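Long-range contacts in putative oxidoreductase (Klebsiella pneumoniae subsp. pneumoniae MGH 78578, PDB 3E82), which probably catalyses an NAD(P)-dependent oxidation or reduction, as other Gfo/Idh/MocA enzymes do, although its substrate is not known: residues R28-L33 with D298-Y303; L35-S40 with T54-P59; L134-V139 with D278-Y283; D156-E161 with S231-G236. One frame throughout, in Å; residues are numbered along the deposited sequence.

Contact 1: R28-L33 with D298-Y303; sequences RSVPGL and DQRQYY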
loop_
_atom_site.group_PDB
_atom_site.type_symbol
_atom_site.label_atom_id
_atom_site.label_comp_id
_atom_site.label_asym_id
_atom_site.label_seq_id
_atom_site.Cartn_x
_atom_site.Cartn_y
_atom_site.Cartn_z
ATOM N N ARG B 28 -0.919 26.302 28.240
ATOM C CA ARG B 28 -0.813 27.721 28.545
ATOM C C ARG B 28 -1.500 28.607 27.510
ATOM O O ARG B 28 -1.787 29.771 27.778
ATOM C CB ARG B 28 0.668 28.100 28.705
ATOM C CG ARG B 28 1.296 27.513 29.987
ATOM C CD ARG B 28 2.822 27.511 29.967
ATOM N NE ARG B 28 3.389 28.851 29.828
ATOM C CZ ARG B 28 3.222 29.838 30.703
ATOM N NH1 ARG B 28 2.498 29.656 31.805
ATOM N NH2 ARG B 28 3.781 31.017 30.475
ATOM N N SER B 29 -1.788 28.046 26.337
ATOM C CA SER B 29 -2.443 28.801 25.271
ATOM C C SER B 29 -3.964 28.662 25.299
ATOM O O SER B 29 -4.665 29.280 24.499
ATOM C CB SER B 29 -1.934 28.332 23.907
ATOM O OG SER B 29 -2.489 27.065 23.586
ATOM N N VAL B 30 -4.471 27.853 26.221
ATOM C CA VAL B 30 -5.906 27.624 26.329
ATOM C C VAL B 30 -6.495 28.255 27.585
ATOM O O VAL B 30 -6.242 27.796 28.703
ATOM C CB VAL B 30 -6.224 26.107 26.341
ATOM C CG1 VAL B 30 -7.713 25.883 26.532
ATOM C CG2 VAL B 30 -5.750 25.467 25.048
ATOM N N PRO B 31 -7.294 29.323 27.416
ATOM C CA PRO B 31 -7.920 30.012 28.549
ATOM C C PRO B 31 -8.792 29.062 29.372
ATOM O O PRO B 31 -9.396 28.127 28.835
ATOM C CB PRO B 31 -8.745 31.106 27.872
ATOM C CG PRO B 31 -7.958 31.407 26.650
ATOM C CD PRO B 31 -7.585 30.026 26.156
ATOM N N GLY B 32 -8.860 29.307 30.674
ATOM C CA GLY B 32 -9.670 28.459 31.529
ATOM C C GLY B 32 -8.824 27.376 32.165
ATOM O O GLY B 32 -9.203 26.808 33.190
ATOM N N LEU B 33 -7.677 27.096 31.552
ATOM C CA LEU B 33 -6.763 26.089 32.069
ATOM C C LEU B 33 -5.592 26.798 32.733
ATOM O O LEU B 33 -5.078 27.784 32.213
ATOM C CB LEU B 33 -6.237 25.202 30.940
ATOM C CG LEU B 33 -7.254 24.372 30.158
ATOM C CD1 LEU B 33 -6.495 23.449 29.216
ATOM C CD2 LEU B 33 -8.127 23.556 31.125
ATOM N N ASP B 298 -5.098 22.568 14.417
ATOM C CA ASP B 298 -4.871 23.097 15.761
ATOM C C ASP B 298 -5.136 22.090 16.872
ATOM O O ASP B 298 -6.268 21.929 17.325
ATOM C CB ASP B 298 -5.711 24.350 15.997
ATOM C CG ASP B 298 -5.453 24.970 17.362
ATOM O OD1 ASP B 298 -4.393 24.672 17.962
ATOM O OD2 ASP B 298 -6.308 25.760 17.826
ATOM N N GLN B 299 -4.082 21.426 17.327
ATOM C CA GLN B 299 -4.235 20.441 18.387
ATOM C C GLN B 299 -4.634 21.049 19.742
ATOM O O GLN B 299 -4.932 20.321 20.685
ATOM C CB GLN B 299 -2.955 19.600 18.522
ATOM C CG GLN B 299 -1.711 20.351 18.928
ATOM C CD GLN B 299 -0.472 19.473 18.823
ATOM O OE1 GLN B 299 -0.266 18.565 19.629
ATOM N NE2 GLN B 299 0.349 19.731 17.807
ATOM N N ARG B 300 -4.653 22.377 19.840
ATOM C CA ARG B 300 -5.069 23.019 21.083
ATOM C C ARG B 300 -6.522 22.604 21.317
ATOM O O ARG B 300 -7.037 22.701 22.434
ATOM C CB ARG B 300 -4.980 24.554 20.976
ATOM C CG ARG B 300 -3.572 25.107 20.842
ATOM C CD ARG B 300 -3.557 26.606 20.508
ATOM N NE ARG B 300 -4.353 27.393 21.451
ATOM C CZ ARG B 300 -5.579 27.849 21.208
ATOM N NH1 ARG B 300 -6.163 27.603 20.039
ATOM N NH2 ARG B 300 -6.224 28.548 22.140
ATOM N N GLN B 301 -7.185 22.148 20.252
ATOM C CA GLN B 301 -8.572 21.716 20.348
ATOM C C GLN B 301 -8.711 20.597 21.375
ATOM O O GLN B 301 -9.716 20.518 22.079
ATOM C CB GLN B 301 -9.098 21.233 18.990
ATOM C CG GLN B 301 -9.484 22.345 18.014
ATOM C CD GLN B 301 -10.667 23.175 18.500
ATOM O OE1 GLN B 301 -11.701 22.635 18.889
ATOM N NE2 GLN B 301 -10.519 24.495 18.468
ATOM N N TYR B 302 -7.706 19.729 21.463
ATOM C CA TYR B 302 -7.768 18.643 22.438
ATOM C C TYR B 302 -8.003 19.214 23.844
ATOM O O TYR B 302 -8.877 18.756 24.567
ATOM C CB TYR B 302 -6.468 17.835 22.451
ATOM C CG TYR B 302 -6.478 16.734 23.489
ATOM C CD1 TYR B 302 -7.070 15.499 23.216
ATOM C CD2 TYR B 302 -5.939 16.939 24.771
ATOM C CE1 TYR B 302 -7.132 14.494 24.182
ATOM C CE2 TYR B 302 -5.999 15.933 25.749
ATOM C CZ TYR B 302 -6.600 14.718 25.445
ATOM O OH TYR B 302 -6.696 13.730 26.394
ATOM N N TYR B 303 -7.210 20.209 24.224
ATOM C CA TYR B 303 -7.334 20.812 25.546
ATOM C C TYR B 303 -8.555 21.718 25.692
ATOM O O TYR B 303 -9.138 21.808 26.770
ATOM C CB TYR B 303 -6.049 21.569 25.907
ATOM C CG TYR B 303 -4.973 20.655 26.464
ATOM C CD1 TYR B 303 -5.170 19.976 27.666
ATOM C CD2 TYR B 303 -3.782 20.436 25.776
ATOM C CE1 TYR B 303 -4.207 19.097 28.171
ATOM C CE2 TYR B 303 -2.807 19.556 26.269
ATOM C CZ TYR B 303 -3.028 18.888 27.468
ATOM O OH TYR B 303 -2.089 18.004 27.967
#
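The hydroxyl OG of Ser29 is held from two directions: NE of Arg300 donates to OG at 2.9 Å, and OG is also hydrogen-bonded to the carbonyl of Leu26 in helix 17-28. The contact joins the Rossmann half, which probably binds the nucleotide, at the turn before strand 33-39, to the first turn of helix 300-310 in the C-terminal half. Arg300 approaches side-on. While NE takes the hydroxyl, NH2 donates to the backbone O of Ser29 at 2.9 Å in a nearly straight bond (168°), and both acceptors lie 7° from the guanidinium plane. A bend at chi3 (53°) turns the guanidinium toward Ser29. Its third nitrogen, NH1, makes a salt bridge with OD2 of Asp298, on the syn side of that carboxylate, so three nitrogens fix the rotation of the group. Asp298 OD1 in turn accepts from Arg300 N, a capping bond in the turn that leads into the helix. Beside this polar patch, Val30 and Leu33, the ends of a type II beta turn, pack across the root of the Tyr303 side chain, whose hydroxyl continues to His23. Val30 CG2 lies 4.0 Å from Tyr303 CB, and Leu33 CD1 reaches the same CB at 3.8 Å.

Contact 2: L35-S40 with T54-P59; sequences LAFVAS and TVIASP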
loop_
_atom_site.group_PDB
_atom_site.type_symbol
_atom_site.label_atom_id
_atom_site.label_comp_id
_atom_site.label_asym_id
_atom_site.label_seq_id
_atom_site.Cartn_x
_atom_site.Cartn_y
_atom_site.Cartn_z
ATOM N N LEU B 35 -1.823 25.980 34.326
ATOM C CA LEU B 35 -0.715 25.083 34.636
ATOM C C LEU B 35 -0.069 25.652 35.904
ATOM O O LEU B 35 0.733 26.585 35.838
ATOM C CB LEU B 35 0.293 25.067 33.487
ATOM C CG LEU B 35 1.541 24.203 33.699
ATOM C CD1 LEU B 35 1.153 22.791 34.123
ATOM C CD2 LEU B 35 2.348 24.176 32.408
ATOM N N ALA B 36 -0.431 25.087 37.053
ATOM C CA ALA B 36 0.064 25.561 38.344
ATOM C C ALA B 36 1.194 24.730 38.930
ATOM O O ALA B 36 1.987 25.234 39.733
ATOM C CB ALA B 36 -1.088 25.616 39.333
ATOM N N PHE B 37 1.265 23.460 38.547
ATOM C CA PHE B 37 2.304 22.576 39.064
ATOM C C PHE B 37 3.004 21.767 37.973
ATOM O O PHE B 37 2.404 21.404 36.963
ATOM C CB PHE B 37 1.706 21.594 40.078
ATOM C CG PHE B 37 1.020 22.255 41.241
ATOM C CD1 PHE B 37 1.748 22.679 42.351
ATOM C CD2 PHE B 37 -0.357 22.452 41.225
ATOM C CE1 PHE B 37 1.109 23.287 43.429
ATOM C CE2 PHE B 37 -1.007 23.058 42.294
ATOM C CZ PHE B 37 -0.274 23.478 43.401
ATOM N N VAL B 38 4.282 21.491 38.197
ATOM C CA VAL B 38 5.081 20.681 37.291
ATOM C C VAL B 38 5.909 19.746 38.176
ATOM O O VAL B 38 6.645 20.209 39.054
ATOM C CB VAL B 38 6.028 21.547 36.414
ATOM C CG1 VAL B 38 7.009 20.654 35.661
ATOM C CG2 VAL B 38 5.219 22.365 35.416
ATOM N N ALA B 39 5.756 18.438 37.984
ATOM C CA ALA B 39 6.534 17.485 38.769
ATOM C C ALA B 39 7.784 17.155 37.961
ATOM O O ALA B 39 7.698 16.641 36.837
ATOM C CB ALA B 39 5.732 16.223 39.054
ATOM N N SER B 40 8.938 17.489 38.532
ATOM C CA SER B 40 10.222 17.256 37.892
ATOM C C SER B 40 11.325 17.364 38.939
ATOM O O SER B 40 11.234 18.174 39.865
ATOM C CB SER B 40 10.460 18.289 36.789
ATOM O OG SER B 40 11.779 18.196 36.266
ATOM N N THR B 54 4.832 26.270 40.154
ATOM C CA THR B 54 5.324 25.584 41.351
ATOM C C THR B 54 5.843 24.189 40.984
ATOM O O THR B 54 5.103 23.369 40.439
ATOM C CB THR B 54 4.214 25.422 42.408
ATOM O OG1 THR B 54 3.684 26.708 42.746
ATOM C CG2 THR B 54 4.766 24.765 43.663
ATOM N N VAL B 55 7.111 23.915 41.280
ATOM C CA VAL B 55 7.682 22.612 40.954
ATOM C C VAL B 55 7.688 21.666 42.144
ATOM O O VAL B 55 8.181 22.011 43.217
ATOM C CB VAL B 55 9.129 22.736 40.449
ATOM C CG1 VAL B 55 9.662 21.356 40.077
ATOM C CG2 VAL B 55 9.194 23.671 39.261
ATOM N N ILE B 56 7.138 20.470 41.954
ATOM C CA ILE B 56 7.117 19.468 43.008
ATOM C C ILE B 56 8.000 18.310 42.562
ATOM O O ILE B 56 7.781 17.719 41.502
ATOM C CB ILE B 56 5.696 18.946 43.279
ATOM C CG1 ILE B 56 4.807 20.088 43.775
ATOM C CG2 ILE B 56 5.741 17.825 44.307
ATOM C CD1 ILE B 56 3.389 19.647 44.099
ATOM N N ALA B 57 8.998 17.987 43.378
ATOM C CA ALA B 57 9.939 16.922 43.063
ATOM C C ALA B 57 9.312 15.571 42.734
ATOM O O ALA B 57 9.575 15.015 41.668
ATOM C CB ALA B 57 10.946 16.766 44.203
ATOM N N SER B 58 8.484 15.034 43.626
ATOM C CA SER B 58 7.886 13.725 43.368
ATOM C C SER B 58 6.531 13.742 42.666
ATOM O O SER B 58 5.646 14.539 42.998
ATOM C CB SER B 58 7.746 12.931 44.668
ATOM O OG SER B 58 6.691 13.443 45.455
ATOM N N PRO B 59 6.349 12.832 41.693
ATOM C CA PRO B 59 5.118 12.690 40.909
ATOM C C PRO B 59 3.920 12.413 41.816
ATOM O O PRO B 59 2.854 12.999 41.650
ATOM C CB PRO B 59 5.423 11.506 39.995
ATOM C CG PRO B 59 6.907 11.566 39.839
ATOM C CD PRO B 59 7.368 11.869 41.239
HETATM O O HOH W 1 1.268 26.595 41.929
#
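Strands 35-39 and 54-56 run parallel with a 32° twist between their directions and a closest axial approach of 4.6 Å, pairing Phe37 with Thr54, Val38 with Val55 and Ala39 with Ile56. Four backbone hydrogen bonds alternate across the pair: Thr54 N to Ala36 O, Val38 N to Thr54 O, Ile56 N to Val38 O, and Ser40 N to Ile56 O, the last longer at 3.2 Å and more bent (139°). This is the edge pair of the Rossmann sheet, in a beta-alpha-beta unit through helix 43-49. On the face with Phe37, Ala39, Thr54 and Ile56, the Phe37 ring runs alongside Thr54, with Phe37 CD1 3.7 Å from Thr54 CB and 3.9 Å from Ile56 CD1. On the other face Val55 CG1, set anti to its own amide nitrogen (chi1 -178°), rests 3.4 Å from Val38 O, and helix 43-49 covers Val38 and Val55 through Val46. At the exposed start of strand 54-56, a water oxygen lies 2.6 Å from Thr54 OG1 and donates to Ala36 O. That carbonyl therefore accepts from both Thr54 N and the water, which implies that solvent completes the hydrogen bonding at this end of the pair.

Contact 3: L134-V139 with D278-Y283; sequences LGIRQV and DPLVIY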
loop_
_atom_site.group_PDB
_atom_site.type_symbol
_atom_site.label_atom_id
_atom_site.label_comp_id
_atom_site.label_asym_id
_atom_site.label_seq_id
_atom_site.Cartn_x
_atom_site.Cartn_y
_atom_site.Cartn_z
ATOM N N LEU B 134 -7.844 16.936 8.794
ATOM C CA LEU B 134 -9.066 17.730 8.689
ATOM C C LEU B 134 -9.426 17.965 7.227
ATOM O O LEU B 134 -10.599 17.905 6.857
ATOM C CB LEU B 134 -8.909 19.078 9.402
ATOM C CG LEU B 134 -8.906 19.013 10.932
ATOM C CD1 LEU B 134 -8.711 20.420 11.506
ATOM C CD2 LEU B 134 -10.217 18.408 11.418
ATOM N N GLY B 135 -8.415 18.237 6.407
ATOM C CA GLY B 135 -8.649 18.461 4.992
ATOM C C GLY B 135 -9.239 17.230 4.321
ATOM O O GLY B 135 -10.256 17.316 3.640
ATOM N N ILE B 136 -8.598 16.081 4.518
ATOM C CA ILE B 136 -9.067 14.822 3.944
ATOM C C ILE B 136 -10.474 14.494 4.418
ATOM O O ILE B 136 -11.324 14.066 3.632
ATOM C CB ILE B 136 -8.134 13.648 4.330
ATOM C CG1 ILE B 136 -6.802 13.778 3.586
ATOM C CG2 ILE B 136 -8.814 12.316 4.042
ATOM C CD1 ILE B 136 -6.940 13.927 2.077
ATOM N N ARG B 137 -10.719 14.690 5.710
ATOM C CA ARG B 137 -12.034 14.409 6.271
ATOM C C ARG B 137 -13.074 15.289 5.585
ATOM O O ARG B 137 -14.172 14.839 5.270
ATOM C CB ARG B 137 -12.047 14.686 7.778
ATOM C CG ARG B 137 -13.341 14.264 8.474
ATOM C CD ARG B 137 -13.357 14.701 9.941
ATOM N NE ARG B 137 -14.608 14.344 10.611
ATOM C CZ ARG B 137 -14.823 13.201 11.260
ATOM N NH1 ARG B 137 -13.864 12.286 11.344
ATOM N NH2 ARG B 137 -16.007 12.965 11.817
ATOM N N GLN B 138 -12.706 16.545 5.358
ATOM C CA GLN B 138 -13.591 17.506 4.720
ATOM C C GLN B 138 -13.986 17.066 3.315
ATOM O O GLN B 138 -15.155 17.106 2.955
ATOM C CB GLN B 138 -12.910 18.875 4.661
ATOM C CG GLN B 138 -13.703 19.930 3.915
ATOM C CD GLN B 138 -12.936 21.237 3.768
ATOM O OE1 GLN B 138 -11.831 21.273 3.205
ATOM N NE2 GLN B 138 -13.517 22.319 4.271
ATOM N N VAL B 139 -13.009 16.646 2.519
ATOM C CA VAL B 139 -13.304 16.206 1.157
ATOM C C VAL B 139 -14.210 14.973 1.165
ATOM O O VAL B 139 -15.172 14.901 0.400
ATOM C CB VAL B 139 -12.012 15.891 0.372
ATOM C CG1 VAL B 139 -12.365 15.374 -1.021
ATOM C CG2 VAL B 139 -11.149 17.155 0.268
ATOM N N ASP B 278 -0.144 23.639 1.651
ATOM C CA ASP B 278 -0.006 22.515 0.730
ATOM C C ASP B 278 -1.457 22.115 0.529
ATOM O O ASP B 278 -2.094 21.571 1.426
ATOM C CB ASP B 278 0.779 21.362 1.360
ATOM C CG ASP B 278 0.846 20.137 0.455
ATOM O OD1 ASP B 278 1.395 20.252 -0.662
ATOM O OD2 ASP B 278 0.350 19.059 0.853
ATOM N N PRO B 279 -2.000 22.382 -0.661
ATOM C CA PRO B 279 -3.394 22.048 -0.924
ATOM C C PRO B 279 -3.732 20.590 -1.144
ATOM O O PRO B 279 -2.866 19.752 -1.390
ATOM C CB PRO B 279 -3.703 22.882 -2.154
ATOM C CG PRO B 279 -2.439 22.744 -2.926
ATOM C CD PRO B 279 -1.364 22.941 -1.867
ATOM N N LEU B 280 -5.019 20.310 -1.036
ATOM C CA LEU B 280 -5.538 18.987 -1.281
ATOM C C LEU B 280 -5.644 18.963 -2.804
ATOM O O LEU B 280 -6.112 19.937 -3.405
ATOM C CB LEU B 280 -6.923 18.857 -0.650
ATOM C CG LEU B 280 -6.989 18.933 0.882
ATOM C CD1 LEU B 280 -8.265 19.655 1.309
ATOM C CD2 LEU B 280 -6.930 17.525 1.474
ATOM N N VAL B 281 -5.172 17.889 -3.429
ATOM C CA VAL B 281 -5.261 17.768 -4.883
ATOM C C VAL B 281 -6.359 16.742 -5.178
ATOM O O VAL B 281 -6.239 15.562 -4.832
ATOM C CB VAL B 281 -3.907 17.317 -5.496
ATOM C CG1 VAL B 281 -4.033 17.184 -6.999
ATOM C CG2 VAL B 281 -2.818 18.329 -5.154
ATOM N N ILE B 282 -7.437 17.208 -5.802
ATOM C CA ILE B 282 -8.587 16.364 -6.108
ATOM C C ILE B 282 -8.732 16.019 -7.588
ATOM O O ILE B 282 -8.620 16.891 -8.452
ATOM C CB ILE B 282 -9.894 17.049 -5.653
ATOM C CG1 ILE B 282 -9.830 17.358 -4.158
ATOM C CG2 ILE B 282 -11.091 16.167 -5.981
ATOM C CD1 ILE B 282 -11.000 18.198 -3.650
ATOM N N TYR B 283 -8.998 14.745 -7.860
ATOM C CA TYR B 283 -9.188 14.240 -9.220
ATOM C C TYR B 283 -10.638 13.794 -9.349
ATOM O O TYR B 283 -11.098 12.962 -8.571
ATOM C CB TYR B 283 -8.291 13.023 -9.471
ATOM C CG TYR B 283 -6.818 13.308 -9.399
ATOM C CD1 TYR B 283 -6.114 13.720 -10.527
ATOM C CD2 TYR B 283 -6.132 13.193 -8.199
ATOM C CE1 TYR B 283 -4.760 14.006 -10.457
ATOM C CE2 TYR B 283 -4.779 13.476 -8.111
ATOM C CZ TYR B 283 -4.096 13.883 -9.242
ATOM O OH TYR B 283 -2.753 14.177 -9.155
#
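Helix 134-139 lies over strand 280-283 with N-to-C directions 26° apart and axes 10.0 Å apart at their closest, the spacing of a helix laid on a sheet and separated from it by one layer of side chains. Leu280 and Ile282, two residues apart and hence both directed at the helix, supply the strand's share of that layer. Leu280 fits where the helix has no side chain to offer: its CD2 lies 3.7 Å from the carbonyl C of Gly135, and the CA atoms of these two residues come within 7.0 Å, the shortest CA-CA distance between the two segments. The same CD2 meets Ile136 CD1 at 3.6 Å. The first bond of the Ile136 side chain leads off from the strand, but a further turn at chi2 (-53°) brings CD1 back to Leu280. One helical turn on from Gly135, Val139 meets both strand residues tip to tip. Its CG2 is 4.0 Å from Leu280 CD1 and 4.1 Å from Ile282 CD1, whereas CG1 touches only the latter of these two methyls. Gln138 brushes the border of the patch, its OE1 accepting from Gln292 on the adjoining strand 289-292. Ile136 also packs on Val250 of strand 248-252 and on Phe241 and Val243 of strand 241-245. The two segments meet through apolar side chains and the Gly135 backbone, and the arrangement is that of a helix layered on the mixed sheet of the C-terminal alpha/beta domain, as in the two-domain Gfo/Idh/MocA fold.

Contact 4: D156-E161 with S231-G236; sequences DRFRPE and SMLVAG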
loop_
_atom_site.group_PDB
_atom_site.type_symbol
_atom_site.label_atom_id
_atom_site.label_comp_id
_atom_site.label_asym_id
_atom_site.label_seq_id
_atom_site.Cartn_x
_atom_site.Cartn_y
_atom_site.Cartn_z
ATOM N N ASP B 156 6.167 8.596 6.668
ATOM C CA ASP B 156 7.431 8.150 6.105
ATOM C C ASP B 156 8.485 9.236 6.206
ATOM O O ASP B 156 8.185 10.426 6.144
ATOM C CB ASP B 156 7.260 7.761 4.625
ATOM C CG ASP B 156 6.220 6.656 4.411
ATOM O OD1 ASP B 156 5.972 5.878 5.358
ATOM O OD2 ASP B 156 5.658 6.553 3.291
ATOM N N ARG B 157 9.727 8.816 6.375
ATOM C CA ARG B 157 10.839 9.747 6.441
ATOM C C ARG B 157 12.074 9.028 5.912
ATOM O O ARG B 157 12.042 7.816 5.689
ATOM C CB ARG B 157 11.019 10.265 7.877
ATOM C CG ARG B 157 9.835 11.150 8.275
ATOM C CD ARG B 157 9.979 11.943 9.566
ATOM N NE ARG B 157 8.726 12.663 9.822
ATOM C CZ ARG B 157 8.484 13.434 10.883
ATOM N NH1 ARG B 157 9.412 13.605 11.819
ATOM N NH2 ARG B 157 7.304 14.035 11.012
ATOM N N PHE B 158 13.144 9.771 5.667
ATOM C CA PHE B 158 14.355 9.161 5.143
ATOM C C PHE B 158 15.475 9.243 6.162
ATOM O O PHE B 158 16.053 10.305 6.387
ATOM C CB PHE B 158 14.776 9.844 3.842
ATOM C CG PHE B 158 15.918 9.162 3.147
ATOM C CD1 PHE B 158 15.770 7.878 2.627
ATOM C CD2 PHE B 158 17.148 9.798 3.023
ATOM C CE1 PHE B 158 16.834 7.238 1.992
ATOM C CE2 PHE B 158 18.218 9.165 2.389
ATOM C CZ PHE B 158 18.061 7.887 1.874
ATOM N N ARG B 159 15.766 8.106 6.779
ATOM C CA ARG B 159 16.808 8.014 7.783
ATOM C C ARG B 159 17.509 6.669 7.661
ATOM O O ARG B 159 17.297 5.758 8.467
ATOM C CB ARG B 159 16.199 8.198 9.175
ATOM C CG ARG B 159 15.670 9.614 9.385
ATOM C CD ARG B 159 14.833 9.766 10.642
ATOM N NE ARG B 159 14.289 11.122 10.746
ATOM C CZ ARG B 159 13.362 11.496 11.624
ATOM N NH1 ARG B 159 12.866 10.613 12.484
ATOM N NH2 ARG B 159 12.928 12.753 11.644
ATOM N N PRO B 160 18.362 6.532 6.635
ATOM C CA PRO B 160 19.111 5.299 6.380
ATOM C C PRO B 160 20.098 4.989 7.501
ATOM O O PRO B 160 20.426 3.826 7.755
ATOM C CB PRO B 160 19.805 5.594 5.054
ATOM C CG PRO B 160 20.071 7.069 5.151
ATOM C CD PRO B 160 18.752 7.586 5.681
ATOM N N GLU B 161 20.558 6.040 8.175
ATOM C CA GLU B 161 21.510 5.898 9.268
ATOM C C GLU B 161 20.804 5.613 10.594
ATOM O O GLU B 161 20.087 6.466 11.130
ATOM C CB GLU B 161 22.366 7.170 9.375
ATOM C CG GLU B 161 21.638 8.440 9.857
ATOM C CD GLU B 161 20.371 8.776 9.067
ATOM O OE1 GLU B 161 19.360 8.063 9.236
ATOM O OE2 GLU B 161 20.387 9.753 8.282
ATOM N N SER B 231 7.446 4.002 7.380
ATOM C CA SER B 231 8.779 3.605 6.918
ATOM C C SER B 231 9.833 4.665 7.202
ATOM O O SER B 231 9.560 5.849 7.096
ATOM C CB SER B 231 8.787 3.310 5.414
ATOM O OG SER B 231 10.105 2.974 4.996
HETATM N N MSE B 232 11.035 4.229 7.556
HETATM C CA MSE B 232 12.138 5.143 7.835
HETATM C C MSE B 232 13.024 5.312 6.598
HETATM O O MSE B 232 14.032 6.018 6.640
HETATM C CB MSE B 232 12.983 4.614 8.998
HETATM C CG MSE B 232 12.233 4.550 10.318
HETATM SE SE MSE B 232 11.705 6.320 10.883
HETATM C CE MSE B 232 12.934 6.532 12.376
ATOM N N LEU B 233 12.655 4.667 5.496
ATOM C CA LEU B 233 13.450 4.781 4.276
ATOM C C LEU B 233 12.678 5.213 3.049
ATOM O O LEU B 233 12.465 4.428 2.129
ATOM C CB LEU B 233 14.165 3.470 3.969
ATOM C CG LEU B 233 15.552 3.309 4.585
ATOM C CD1 LEU B 233 16.215 2.104 3.960
ATOM C CD2 LEU B 233 16.397 4.558 4.342
ATOM N N VAL B 234 12.269 6.472 3.037
ATOM C CA VAL B 234 11.535 7.024 1.910
ATOM C C VAL B 234 12.154 8.374 1.581
ATOM O O VAL B 234 11.827 9.383 2.202
ATOM C CB VAL B 234 10.035 7.213 2.246
ATOM C CG1 VAL B 234 9.304 7.827 1.053
ATOM C CG2 VAL B 234 9.410 5.874 2.606
ATOM N N ALA B 235 13.062 8.384 0.611
ATOM C CA ALA B 235 13.731 9.614 0.206
ATOM C C ALA B 235 12.742 10.570 -0.437
ATOM O O ALA B 235 12.933 11.783 -0.393
ATOM C CB ALA B 235 14.869 9.306 -0.762
ATOM N N GLY B 236 11.683 10.020 -1.030
ATOM C CA GLY B 236 10.668 10.840 -1.671
ATOM C C GLY B 236 9.648 10.014 -2.437
ATOM O O GLY B 236 9.800 8.804 -2.569
#
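Backbone hydrogen bonds set the frame where Asp156 and Ser231 pair in parallel: Arg157 N donates to Ser231 O at 3.1 Å, and Arg159 N to Met232 O at 2.7 Å, each donor placed nearly along the C=O axis. The backbones are bridged once more at Phe158 and Leu233. Within 231-236, Ser231 OG accepts from Leu233 N at 166°, an ST turn that helps bend the chain just after its strand. Aromatic packing centres on Phe158. Its ring is sandwiched: Ala235 CB makes a CH-pi contact 4.0 Å from the centroid, and Pro160 CD lies over the centre of the opposite face. A chi1 of -173° puts CG anti to the amide nitrogen and carries the ring out alongside Ala235, where CE1 of Phe158 also meets Leu233 CD2 at 3.6 Å; that methyl lies 3.6 Å from Pro160 CB. Aliphatic and mixed contacts complete the patch. Val234 CG2 touches Asp156 CB at 3.5 Å, while Asp156 OD2 is hydrogen-bonded to His154 ND1. The selenomethionine Met232, bent at chi2 and chi3, brings CE to the edge of the Arg159 guanidinium, 4.1 Å from NH1; Arg157 CD lies over one face of it, toward the rim. At the dimer interface, Phe158 and Leu233 pack on Asp246 of the second subunit, Val234 on its His244 and Ala235 on its Gly248. The contact extends the pairing of strands 148-156 and 225-231 into the loops that leave them, one leading toward helix 176-192 and the other toward strand 241-245.

From the N terminus, the chain first reaches 28-33, which opens contact 1; its partner, 298-303, comes last, so contact 1 closes a loop holding all the others. Contact 2 closes early within it, a short loop through helix 43-49 at the edge of the Rossmann sheet, and touches contact 1 where Arg28 CD packs on Leu35 CD2. Contact 3 then opens at 134-139 and closes at 278-283, with contact 4 nested inside it. None cross. Contacts 3 and 4 both belong to the C-terminal domain, their centres about 24 Å apart, whereas contacts 2 and 3 lie on opposite sides of the chain's centre, with centres about 42 Å apart. Contact 1 is the one of the four whose segments lie in different domains.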